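Local coordinates for nitrate regulatory protein (Klebsiella oxytoca, PDB 4AKK) that senses nitrate and nitrite and binds the terminator site of the nasF leader RNA, bringing about transcription antitermination in the nasFEDCBA operon, at residues A57-L62 and D175-P180; Q65-V70 and G295-L300; I169-N174 and A188-M193; P243-L248 and I301-N306. All coordinates share one frame; numbering follows the deposited sequence.

Contact 1: residues A57-L62 and D175-P180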
loop_
_atom_site.group_PDB
_atom_site.type_symbol
_atom_site.label_atom_id
_atom_site.label_comp_id
_atom_site.label_asym_id
_atom_site.label_seq_id
_atom_site.Cartn_x
_atom_site.Cartn_y
_atom_site.Cartn_z
ATOM N N ALA A 57 -4.416 -14.831 22.386
ATOM C CA ALA A 57 -5.039 -16.143 22.293
ATOM C C ALA A 57 -6.338 -16.086 21.491
ATOM O O ALA A 57 -6.598 -16.947 20.650
ATOM C CB ALA A 57 -5.283 -16.725 23.687
ATOM N N GLN A 58 -7.155 -15.074 21.755
ATOM C CA GLN A 58 -8.440 -14.963 21.086
ATOM C C GLN A 58 -8.259 -14.502 19.633
ATOM O O GLN A 58 -8.986 -14.935 18.737
ATOM C CB GLN A 58 -9.399 -14.048 21.870
ATOM C CG GLN A 58 -8.956 -12.583 22.018
ATOM C CD GLN A 58 -9.546 -11.662 20.956
ATOM O OE1 GLN A 58 -10.180 -12.120 20.006
ATOM N NE2 GLN A 58 -9.339 -10.354 21.117
ATOM N N GLN A 59 -7.282 -13.633 19.400
ATOM C CA GLN A 59 -6.990 -13.192 18.040
ATOM C C GLN A 59 -6.500 -14.372 17.200
ATOM O O GLN A 59 -6.968 -14.592 16.082
ATOM C CB GLN A 59 -5.966 -12.055 18.053
ATOM C CG GLN A 59 -6.475 -10.806 18.741
ATOM C CD GLN A 59 -5.362 -9.826 19.059
ATOM O OE1 GLN A 59 -4.192 -10.203 19.146
ATOM N NE2 GLN A 59 -5.721 -8.560 19.229
ATOM N N GLY A 60 -5.584 -15.152 17.762
ATOM C CA GLY A 60 -5.059 -16.320 17.078
ATOM C C GLY A 60 -6.127 -17.365 16.817
ATOM O O GLY A 60 -6.164 -17.992 15.754
ATOM N N THR A 61 -7.005 -17.555 17.794
ATOM C CA THR A 61 -8.080 -18.529 17.668
ATOM C C THR A 61 -9.073 -18.100 16.594
ATOM O O THR A 61 -9.462 -18.895 15.743
ATOM C CB THR A 61 -8.840 -18.715 19.002
ATOM O OG1 THR A 61 -7.921 -19.120 20.023
ATOM C CG2 THR A 61 -9.929 -19.773 18.860
ATOM N N LEU A 62 -9.492 -16.841 16.654
ATOM C CA LEU A 62 -10.417 -16.302 15.666
ATOM C C LEU A 62 -9.868 -16.488 14.250
ATOM O O LEU A 62 -10.589 -16.908 13.350
ATOM C CB LEU A 62 -10.709 -14.825 15.938
ATOM C CG LEU A 62 -11.678 -14.198 14.936
ATOM C CD1 LEU A 62 -12.981 -14.996 14.860
ATOM C CD2 LEU A 62 -11.947 -12.730 15.277
ATOM N N ASP A 175 -4.709 -4.586 13.278
ATOM C CA ASP A 175 -4.840 -3.217 13.785
ATOM C C ASP A 175 -4.868 -3.173 15.317
ATOM O O ASP A 175 -4.888 -2.099 15.925
ATOM C CB ASP A 175 -6.063 -2.492 13.175
ATOM C CG ASP A 175 -7.398 -2.901 13.820
ATOM O OD1 ASP A 175 -7.387 -3.511 14.911
ATOM O OD2 ASP A 175 -8.468 -2.598 13.236
ATOM N N SER A 176 -4.881 -4.346 15.937
ATOM C CA SER A 176 -4.861 -4.426 17.390
ATOM C C SER A 176 -3.811 -5.415 17.862
ATOM O O SER A 176 -3.874 -5.919 18.987
ATOM C CB SER A 176 -6.238 -4.799 17.933
ATOM O OG SER A 176 -7.076 -3.655 17.988
ATOM N N ILE A 177 -2.851 -5.691 16.986
ATOM C CA ILE A 177 -1.731 -6.558 17.321
ATOM C C ILE A 177 -0.427 -5.763 17.294
ATOM O O ILE A 177 0.051 -5.368 16.229
ATOM C CB ILE A 177 -1.632 -7.752 16.363
ATOM C CG1 ILE A 177 -2.899 -8.602 16.460
ATOM C CG2 ILE A 177 -0.390 -8.578 16.673
ATOM C CD1 ILE A 177 -2.816 -9.922 15.731
ATOM N N ASP A 178 0.137 -5.530 18.476
ATOM C CA ASP A 178 1.372 -4.754 18.599
ATOM C C ASP A 178 2.632 -5.603 18.368
ATOM O O ASP A 178 3.624 -5.113 17.831
ATOM C CB ASP A 178 1.428 -4.043 19.957
ATOM C CG ASP A 178 0.366 -2.952 20.096
ATOM O OD1 ASP A 178 -0.035 -2.370 19.063
ATOM O OD2 ASP A 178 -0.067 -2.672 21.238
ATOM N N ASP A 179 2.587 -6.877 18.741
ATOM C CA ASP A 179 3.752 -7.737 18.555
ATOM C C ASP A 179 4.173 -7.921 17.100
ATOM O O ASP A 179 3.396 -8.406 16.286
ATOM C CB ASP A 179 3.536 -9.119 19.155
ATOM C CG ASP A 179 4.827 -9.918 19.199
ATOM O OD1 ASP A 179 5.556 -9.780 20.199
ATOM O OD2 ASP A 179 5.139 -10.629 18.215
ATOM N N PRO A 180 5.432 -7.585 16.787
ATOM C CA PRO A 180 5.977 -7.673 15.427
ATOM C C PRO A 180 5.978 -9.099 14.862
ATOM O O PRO A 180 5.635 -9.284 13.694
ATOM C CB PRO A 180 7.427 -7.196 15.587
ATOM C CG PRO A 180 7.498 -6.535 16.912
ATOM C CD PRO A 180 6.444 -7.165 17.768
#
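Q59 carries this contact for helix segment 57-62, meeting S176 and I177 in segment 175-180. Along the helix, A57 comes first; its O accepts both T61 N and T61 OG1, from opposite faces of the carbonyl plane. Q58 turns to P115 and A116 of helix 92-117. Q59 then leaves the helix with CG beside its own backbone N (chi1 -64°) and stays extended, carrying the amide across to the loop. NE2 donates to S176 O over 3.2 Å with an N-H...O angle of 153°. The donor stands well above the S176 carbonyl plane, 64° out of it, and so is not on a lone pair. On the other branch, Q59 OE1 lies 3.4 Å from I177 CG1 and 3.7 Å from I177 CD1, as the glutamine and isoleucine run alongside one another, head to tail. S176 O also accepts from Q52 NE2, so two glutamine amides grip one loop carbonyl. Further along, L62 packs on A112 and L113 of helix 92-117. The arrangement is a helix side-chain amide bonded to a backbone carbonyl of the loop that joins helices 169-173 and 180-212 in the helical NIT fold.

Contact 2: residues Q65-V70 and G295-L300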
loop_
_atom_site.group_PDB
_atom_site.type_symbol
_atom_site.label_atom_id
_atom_site.label_comp_id
_atom_site.label_asym_id
_atom_site.label_seq_id
_atom_site.Cartn_x
_atom_site.Cartn_y
_atom_site.Cartn_z
ATOM N N GLN A 65 -10.262 -20.171 13.327
ATOM C CA GLN A 65 -11.654 -20.497 13.026
ATOM C C GLN A 65 -12.120 -19.898 11.697
ATOM O O GLN A 65 -12.936 -20.493 10.998
ATOM C CB GLN A 65 -12.585 -20.061 14.161
ATOM C CG GLN A 65 -12.361 -20.851 15.458
ATOM C CD GLN A 65 -12.361 -22.368 15.235
ATOM O OE1 GLN A 65 -13.313 -22.843 14.449
ATOM N NE2 GLN A 65 -11.511 -23.091 15.752
ATOM N N ILE A 66 -11.603 -18.728 11.347
ATOM C CA ILE A 66 -11.941 -18.124 10.059
ATOM C C ILE A 66 -11.377 -19.001 8.952
ATOM O O ILE A 66 -12.073 -19.337 7.993
ATOM C CB ILE A 66 -11.400 -16.687 9.943
ATOM C CG1 ILE A 66 -12.279 -15.735 10.762
ATOM C CG2 ILE A 66 -11.331 -16.254 8.469
ATOM C CD1 ILE A 66 -11.619 -14.426 11.102
ATOM N N SER A 67 -10.116 -19.393 9.115
ATOM C CA SER A 67 -9.459 -20.268 8.162
ATOM C C SER A 67 -10.229 -21.565 7.933
ATOM O O SER A 67 -10.374 -22.017 6.795
ATOM C CB SER A 67 -8.055 -20.604 8.644
ATOM O OG SER A 67 -7.450 -21.550 7.781
ATOM N N ALA A 68 -10.707 -22.165 9.018
ATOM C CA ALA A 68 -11.403 -23.444 8.930
ATOM C C ALA A 68 -12.760 -23.288 8.257
ATOM O O ALA A 68 -13.149 -24.108 7.426
ATOM C CB ALA A 68 -11.567 -24.063 10.318
ATOM N N LEU A 69 -13.484 -22.241 8.635
ATOM C CA LEU A 69 -14.777 -21.958 8.025
ATOM C C LEU A 69 -14.617 -21.701 6.522
ATOM O O LEU A 69 -15.381 -22.208 5.715
ATOM C CB LEU A 69 -15.434 -20.756 8.705
ATOM C CG LEU A 69 -16.776 -20.282 8.138
ATOM C CD1 LEU A 69 -17.803 -21.399 8.172
ATOM C CD2 LEU A 69 -17.283 -19.064 8.893
ATOM N N VAL A 70 -13.608 -20.921 6.161
ATOM C CA VAL A 70 -13.352 -20.601 4.765
ATOM C C VAL A 70 -13.057 -21.887 4.012
ATOM O O VAL A 70 -13.516 -22.078 2.892
ATOM C CB VAL A 70 -12.189 -19.582 4.616
ATOM C CG1 VAL A 70 -11.601 -19.610 3.198
ATOM C CG2 VAL A 70 -12.669 -18.178 4.985
ATOM N N GLY A 295 -3.114 -28.581 4.246
ATOM C CA GLY A 295 -2.171 -29.188 5.176
ATOM C C GLY A 295 -1.183 -28.166 5.696
ATOM O O GLY A 295 -0.972 -28.034 6.904
ATOM N N VAL A 296 -0.589 -27.413 4.779
ATOM C CA VAL A 296 0.348 -26.376 5.163
ATOM C C VAL A 296 -0.326 -25.270 5.974
ATOM O O VAL A 296 0.232 -24.782 6.957
ATOM C CB VAL A 296 1.048 -25.770 3.938
ATOM C CG1 VAL A 296 1.832 -24.565 4.351
ATOM C CG2 VAL A 296 1.964 -26.798 3.288
ATOM N N GLU A 297 -1.528 -24.880 5.565
ATOM C CA GLU A 297 -2.244 -23.811 6.245
ATOM C C GLU A 297 -2.536 -24.178 7.705
ATOM O O GLU A 297 -2.475 -23.326 8.599
ATOM C CB GLU A 297 -3.550 -23.515 5.497
ATOM C CG GLU A 297 -4.423 -22.453 6.127
ATOM C CD GLU A 297 -5.772 -22.316 5.414
ATOM O OE1 GLU A 297 -6.242 -23.299 4.784
ATOM O OE2 GLU A 297 -6.365 -21.220 5.493
ATOM N N GLU A 298 -2.869 -25.443 7.944
ATOM C CA GLU A 298 -3.110 -25.912 9.306
ATOM C C GLU A 298 -1.838 -25.801 10.152
ATOM O O GLU A 298 -1.901 -25.518 11.351
ATOM C CB GLU A 298 -3.642 -27.351 9.300
ATOM C CG GLU A 298 -5.010 -27.477 8.646
ATOM C CD GLU A 298 -5.574 -28.882 8.706
ATOM O OE1 GLU A 298 -4.789 -29.847 8.591
ATOM O OE2 GLU A 298 -6.807 -29.020 8.857
ATOM N N LEU A 299 -0.684 -25.999 9.524
ATOM C CA LEU A 299 0.578 -25.885 10.240
ATOM C C LEU A 299 0.812 -24.436 10.644
ATOM O O LEU A 299 1.282 -24.147 11.752
ATOM C CB LEU A 299 1.749 -26.377 9.385
ATOM C CG LEU A 299 3.127 -25.947 9.920
ATOM C CD1 LEU A 299 3.491 -26.684 11.210
ATOM C CD2 LEU A 299 4.237 -26.114 8.885
ATOM N N LEU A 300 0.485 -23.519 9.742
ATOM C CA LEU A 300 0.724 -22.109 10.016
ATOM C C LEU A 300 -0.060 -21.697 11.254
ATOM O O LEU A 300 0.442 -20.973 12.105
ATOM C CB LEU A 300 0.330 -21.244 8.823
ATOM C CG LEU A 300 1.017 -21.541 7.489
ATOM C CD1 LEU A 300 0.515 -20.563 6.413
ATOM C CD2 LEU A 300 2.541 -21.468 7.647
HETATM O O HOH W 1 -8.826 -21.364 4.576
#
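S67 and E297 join helices 56-85 and 277-312 inside the all-helical NIT domain, the nitrate- and nitrite-sensing part of the protein. Their CA atoms are 8.3 Å apart, the nearest pair of the two segments, so one serine and one extended glutamate bridge the gap. Along E297, CB comes first and packs against F192 of helix 180-212. CG is placed anti to the backbone N (chi1 178°), and the chain remains extended, which sends the carboxylate straight across to the other helix. E297 CG comes within 3.6 Å of S67 OG, and CD follows at 3.0 Å from the same oxygen. At the tip the two carboxylate oxygens have different tasks. E297 OE1 forms a salt bridge to R294 NH1, one turn earlier on its own helix, and has a long, weak ion pair with K196. E297 OE2 accepts a hydrogen bond from S67 OG at 2.6 Å, the hydroxyl arriving 79° out of the carboxylate plane rather than within it. S67 OG in turn is bonded to R294 NH1, so serine, arginine and glutamate close a small polar network. Both touching residues are buried, and the neighbouring positive charge would be expected to favour an ionised carboxylate. A water completes the join: it donates to E297 OE2 at 2.6 Å and to the backbone, with its oxygen 2.8 Å from S67 O.

Contact 3: residues I169-N174 and A188-M193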
loop_
_atom_site.group_PDB
_atom_site.type_symbol
_atom_site.label_atom_id
_atom_site.label_comp_id
_atom_site.label_asym_id
_atom_site.label_seq_id
_atom_site.Cartn_x
_atom_site.Cartn_y
_atom_site.Cartn_z
ATOM N N ILE A 169 -11.619 -10.092 7.419
ATOM C CA ILE A 169 -11.486 -9.876 8.852
ATOM C C ILE A 169 -10.018 -9.976 9.274
ATOM O O ILE A 169 -9.570 -9.244 10.142
ATOM C CB ILE A 169 -12.304 -10.874 9.676
ATOM C CG1 ILE A 169 -13.805 -10.701 9.413
ATOM C CG2 ILE A 169 -11.963 -10.718 11.163
ATOM C CD1 ILE A 169 -14.663 -11.795 10.027
ATOM N N VAL A 170 -9.277 -10.876 8.637
ATOM C CA VAL A 170 -7.928 -11.236 9.095
ATOM C C VAL A 170 -6.905 -10.095 9.153
ATOM O O VAL A 170 -6.282 -9.887 10.193
ATOM C CB VAL A 170 -7.348 -12.417 8.292
ATOM C CG1 VAL A 170 -5.936 -12.735 8.764
ATOM C CG2 VAL A 170 -8.240 -13.640 8.439
ATOM N N PRO A 171 -6.721 -9.362 8.042
ATOM C CA PRO A 171 -5.781 -8.234 8.053
ATOM C C PRO A 171 -6.196 -7.172 9.065
ATOM O O PRO A 171 -5.358 -6.487 9.648
ATOM C CB PRO A 171 -5.894 -7.660 6.631
ATOM C CG PRO A 171 -6.527 -8.751 5.811
ATOM C CD PRO A 171 -7.423 -9.486 6.752
ATOM N N GLN A 172 -7.496 -7.027 9.263
ATOM C CA GLN A 172 -7.996 -6.056 10.222
ATOM C C GLN A 172 -7.596 -6.470 11.632
ATOM O O GLN A 172 -7.419 -5.631 12.510
ATOM C CB GLN A 172 -9.517 -5.954 10.137
ATOM C CG GLN A 172 -10.038 -4.668 10.726
ATOM C CD GLN A 172 -9.650 -3.494 9.878
ATOM O OE1 GLN A 172 -9.860 -3.506 8.663
ATOM N NE2 GLN A 172 -9.071 -2.470 10.502
ATOM N N LEU A 173 -7.463 -7.776 11.836
ATOM C CA LEU A 173 -7.002 -8.309 13.111
ATOM C C LEU A 173 -5.674 -7.701 13.556
ATOM O O LEU A 173 -5.439 -7.547 14.751
ATOM C CB LEU A 173 -6.881 -9.835 13.053
ATOM C CG LEU A 173 -8.173 -10.615 13.277
ATOM C CD1 LEU A 173 -7.871 -12.095 13.445
ATOM C CD2 LEU A 173 -8.898 -10.075 14.490
ATOM N N ASN A 174 -4.816 -7.352 12.598
ATOM C CA ASN A 174 -3.534 -6.704 12.903
ATOM C C ASN A 174 -3.599 -5.286 13.488
ATOM O O ASN A 174 -2.644 -4.830 14.123
ATOM C CB ASN A 174 -2.623 -6.704 11.674
ATOM C CG ASN A 174 -1.691 -7.899 11.642
ATOM O OD1 ASN A 174 -1.585 -8.643 12.619
ATOM N ND2 ASN A 174 -0.997 -8.082 10.526
ATOM N N ALA A 188 1.541 -13.296 6.811
ATOM C CA ALA A 188 1.979 -14.484 6.075
ATOM C C ALA A 188 0.828 -15.478 5.900
ATOM O O ALA A 188 0.635 -16.032 4.817
ATOM C CB ALA A 188 3.160 -15.157 6.797
ATOM N N LEU A 189 0.075 -15.709 6.974
ATOM C CA LEU A 189 -1.094 -16.576 6.931
ATOM C C LEU A 189 -2.176 -16.039 5.988
ATOM O O LEU A 189 -2.690 -16.769 5.132
ATOM C CB LEU A 189 -1.679 -16.756 8.338
ATOM C CG LEU A 189 -3.032 -17.465 8.410
ATOM C CD1 LEU A 189 -2.895 -18.901 7.932
ATOM C CD2 LEU A 189 -3.613 -17.418 9.826
ATOM N N TYR A 190 -2.518 -14.765 6.154
ATOM C CA TYR A 190 -3.508 -14.123 5.296
ATOM C C TYR A 190 -3.083 -14.236 3.835
ATOM O O TYR A 190 -3.894 -14.552 2.969
ATOM C CB TYR A 190 -3.687 -12.645 5.670
ATOM C CG TYR A 190 -4.498 -11.881 4.657
ATOM C CD1 TYR A 190 -5.849 -12.148 4.485
ATOM C CD2 TYR A 190 -3.914 -10.908 3.860
ATOM C CE1 TYR A 190 -6.599 -11.468 3.555
ATOM C CE2 TYR A 190 -4.658 -10.220 2.920
ATOM C CZ TYR A 190 -6.003 -10.510 2.772
ATOM O OH TYR A 190 -6.758 -9.837 1.846
ATOM N N SER A 191 -1.809 -13.963 3.566
ATOM C CA SER A 191 -1.304 -14.075 2.203
ATOM C C SER A 191 -1.574 -15.473 1.685
ATOM O O SER A 191 -2.044 -15.648 0.569
ATOM C CB SER A 191 0.194 -13.798 2.135
ATOM O OG SER A 191 0.497 -12.509 2.630
ATOM N N PHE A 192 -1.254 -16.472 2.501
ATOM C CA PHE A 192 -1.425 -17.853 2.102
ATOM C C PHE A 192 -2.909 -18.179 1.900
ATOM O O PHE A 192 -3.282 -18.811 0.914
ATOM C CB PHE A 192 -0.806 -18.784 3.154
ATOM C CG PHE A 192 -0.762 -20.220 2.739
ATOM C CD1 PHE A 192 -1.870 -21.037 2.906
ATOM C CD2 PHE A 192 0.387 -20.756 2.173
ATOM C CE1 PHE A 192 -1.833 -22.364 2.521
ATOM C CE2 PHE A 192 0.428 -22.082 1.785
ATOM C CZ PHE A 192 -0.681 -22.884 1.958
ATOM N N MET A 193 -3.745 -17.756 2.846
ATOM C CA MET A 193 -5.174 -18.029 2.783
ATOM C C MET A 193 -5.745 -17.434 1.497
ATOM O O MET A 193 -6.606 -18.027 0.839
ATOM C CB MET A 193 -5.904 -17.425 4.002
ATOM C CG MET A 193 -5.805 -18.239 5.307
ATOM S SD MET A 193 -6.474 -17.386 6.773
ATOM C CE MET A 193 -8.217 -17.548 6.473
#
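Y190 OH is hydrogen-bonded to Q351 NE2 of helix 341-358, with a weak second bond to Q194 NE2. Beyond that polar end, the ring offers a face to P171. The P171 CG atom sits 3.4 Å above the ring plane and over its centre; the line from CG to the ring centroid is only 9° off the normal, a CH-pi contact over the face. P171 CD also lies 3.8 Å from Y190 CD1, so the pyrrolidine leans on the ring with two methylenes, the proline lying square to the tyrosine. V170 works closer to the stem: its CG1 approaches Y190 CB to 3.8 Å. Having CG anti to the backbone N (chi1 169°) turns the tyrosine ring to the side of P171. The other valine branch, CG2, reaches M193 CE at 4.4 Å, a looser touch one turn further along.

The axes of 169-173 and 188-193 run nearly antiparallel, at 168°, and approach to 9.8 Å. Since 188-193 is part of the long helix 180-212, the short, weakly bonded helix 169-173 packs against it as a helical hairpin in the NIT domain. I66 of helix 56-85 backs both V170 and M193. With no hydrogen bond between the two segments, the chemistry implies that cohesion here comes from apolar and CH-pi contact, while the polar end of the tyrosine ties this layer to helix 341-358.

Contact 4: residues P243-L248 and I301-N306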
loop_
_atom_site.group_PDB
_atom_site.type_symbol
_atom_site.label_atom_id
_atom_site.label_comp_id
_atom_site.label_asym_id
_atom_site.label_seq_id
_atom_site.Cartn_x
_atom_site.Cartn_y
_atom_site.Cartn_z
ATOM N N PRO A 243 11.389 -20.343 7.908
ATOM C CA PRO A 243 12.046 -21.311 7.022
ATOM C C PRO A 243 11.448 -22.721 7.065
ATOM O O PRO A 243 11.371 -23.357 6.016
ATOM C CB PRO A 243 13.498 -21.301 7.518
ATOM C CG PRO A 243 13.673 -19.904 8.039
ATOM C CD PRO A 243 12.366 -19.577 8.708
ATOM N N PRO A 244 11.027 -23.206 8.249
ATOM C CA PRO A 244 10.381 -24.522 8.253
ATOM C C PRO A 244 9.019 -24.484 7.554
ATOM O O PRO A 244 8.554 -25.512 7.077
ATOM C CB PRO A 244 10.201 -24.831 9.750
ATOM C CG PRO A 244 11.075 -23.853 10.477
ATOM C CD PRO A 244 11.155 -22.646 9.605
ATOM N N GLN A 245 8.388 -23.311 7.495
ATOM C CA GLN A 245 7.079 -23.200 6.864
ATOM C C GLN A 245 7.192 -23.134 5.339
ATOM O O GLN A 245 6.428 -23.776 4.624
ATOM C CB GLN A 245 6.320 -21.997 7.420
ATOM C CG GLN A 245 5.837 -22.212 8.851
ATOM C CD GLN A 245 5.375 -20.929 9.499
ATOM O OE1 GLN A 245 5.769 -19.842 9.081
ATOM N NE2 GLN A 245 4.540 -21.046 10.533
ATOM N N THR A 246 8.163 -22.376 4.843
ATOM C CA THR A 246 8.414 -22.324 3.408
ATOM C C THR A 246 8.959 -23.664 2.912
ATOM O O THR A 246 8.698 -24.078 1.779
ATOM C CB THR A 246 9.375 -21.173 3.043
ATOM O OG1 THR A 246 10.660 -21.404 3.637
ATOM C CG2 THR A 246 8.821 -19.843 3.547
ATOM N N ALA A 247 9.707 -24.347 3.775
ATOM C CA ALA A 247 10.219 -25.675 3.460
ATOM C C ALA A 247 9.066 -26.651 3.238
ATOM O O ALA A 247 8.988 -27.318 2.203
ATOM C CB ALA A 247 11.127 -26.171 4.579
ATOM N N LEU A 248 8.171 -26.728 4.219
ATOM C CA LEU A 248 7.019 -27.619 4.124
ATOM C C LEU A 248 6.207 -27.352 2.861
ATOM O O LEU A 248 5.723 -28.282 2.215
ATOM C CB LEU A 248 6.119 -27.468 5.351
ATOM C CG LEU A 248 4.883 -28.359 5.294
ATOM C CD1 LEU A 248 5.304 -29.814 5.418
ATOM C CD2 LEU A 248 3.888 -27.985 6.379
ATOM N N ILE A 301 -1.295 -22.177 11.335
ATOM C CA ILE A 301 -2.181 -21.884 12.453
ATOM C C ILE A 301 -1.652 -22.461 13.776
ATOM O O ILE A 301 -1.620 -21.771 14.798
ATOM C CB ILE A 301 -3.586 -22.412 12.150
ATOM C CG1 ILE A 301 -4.246 -21.506 11.093
ATOM C CG2 ILE A 301 -4.425 -22.491 13.427
ATOM C CD1 ILE A 301 -5.373 -22.162 10.342
ATOM N N VAL A 302 -1.235 -23.724 13.745
ATOM C CA VAL A 302 -0.602 -24.345 14.904
ATOM C C VAL A 302 0.602 -23.529 15.366
ATOM O O VAL A 302 0.721 -23.196 16.550
ATOM C CB VAL A 302 -0.164 -25.792 14.600
ATOM C CG1 VAL A 302 0.747 -26.336 15.711
ATOM C CG2 VAL A 302 -1.375 -26.672 14.424
ATOM N N ASP A 303 1.477 -23.184 14.424
ATOM C CA ASP A 303 2.667 -22.394 14.743
ATOM C C ASP A 303 2.323 -21.026 15.304
ATOM O O ASP A 303 2.987 -20.541 16.224
ATOM C CB ASP A 303 3.579 -22.243 13.523
ATOM C CG ASP A 303 4.234 -23.548 13.131
ATOM O OD1 ASP A 303 4.418 -24.402 14.026
ATOM O OD2 ASP A 303 4.560 -23.722 11.936
ATOM N N LEU A 304 1.297 -20.391 14.748
ATOM C CA LEU A 304 0.905 -19.083 15.234
ATOM C C LEU A 304 0.409 -19.185 16.680
ATOM O O LEU A 304 0.710 -18.329 17.511
ATOM C CB LEU A 304 -0.163 -18.464 14.324
ATOM C CG LEU A 304 -0.995 -17.306 14.889
ATOM C CD1 LEU A 304 -0.151 -16.110 15.225
ATOM C CD2 LEU A 304 -2.108 -16.905 13.911
ATOM N N LEU A 305 -0.339 -20.242 16.971
ATOM C CA LEU A 305 -0.887 -20.437 18.312
ATOM C C LEU A 305 0.204 -20.751 19.338
ATOM O O LEU A 305 0.174 -20.245 20.455
ATOM C CB LEU A 305 -1.977 -21.519 18.307
ATOM C CG LEU A 305 -3.199 -21.127 17.467
ATOM C CD1 LEU A 305 -4.251 -22.209 17.484
ATOM C CD2 LEU A 305 -3.787 -19.796 17.936
ATOM N N ASN A 306 1.167 -21.580 18.951
ATOM C CA ASN A 306 2.303 -21.873 19.818
ATOM C C ASN A 306 3.053 -20.587 20.124
ATOM O O ASN A 306 3.386 -20.303 21.280
ATOM C CB ASN A 306 3.253 -22.893 19.169
ATOM C CG ASN A 306 2.655 -24.293 19.091
ATOM O OD1 ASN A 306 1.722 -24.630 19.824
ATOM N ND2 ASN A 306 3.205 -25.120 18.205
#
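Q245 and D303 are the closest backbone pair of the two segments, their CA atoms 9.1 Å apart, a separation that only a side-chain bridge spans here. Both segments are helical: 243-248 is the opening turn and a half of helix 243-252, with A247 N bonded to P243 O, and 301-306 belongs to the long helix 277-312. The setting is helix-to-helix packing within the all-helical NIT domain; the centre of the contact lies about 19 Å from that of the chain.

The two side chains reach out to one another from their own helices. Q245 has CG beside its backbone N (chi1 -72°) and continues extended, so the amide projects from the helix. Its two branches are both used: OE1 accepts from the backbone N of Q242, just ahead of the helix, while NE2 faces D303. Anchoring OE1 in this way fixes the rotation of the amide and commits NE2 to the crossing. The shorter D303 side chain also points across, and its CB lies 3.4 Å from Q245 NE2. R185 of helix 180-212 touches both residues, and L300, a turn before D303, packs on the glutamine. A third helix and the apolar flank of the second therefore border a bond that is itself only partly buried.

The bond is single and moderately straight: Q245 NE2 donates to D303 OD2 over 3.0 Å at an N-H...O angle of 151°. OD2 receives it on its anti lone pair, directed away from OD1, with the amide and carboxylate planes 37° apart.

Contacts 1 and 2 share helix 56-85, and contacts 2 and 4 share helix 277-312, so these two helices thread three of the four. Contact 3 is nested within the chain loop closed by contact 2 and touches it, M193 and F192 packing on S67 and E297; their centres are about 11 Å apart. Contact 3 lies nearest the chain centre, about 10 Å away, and is apolar across its segments. Contact 2, also buried, is charged and hydrated. Contact 1 is buried despite its centre lying about 20 Å out, while contact 4, at about 19 Å, is partly buried; each rests on one glutamine NE2 bond, to a loop carbonyl and a carboxylate respectively.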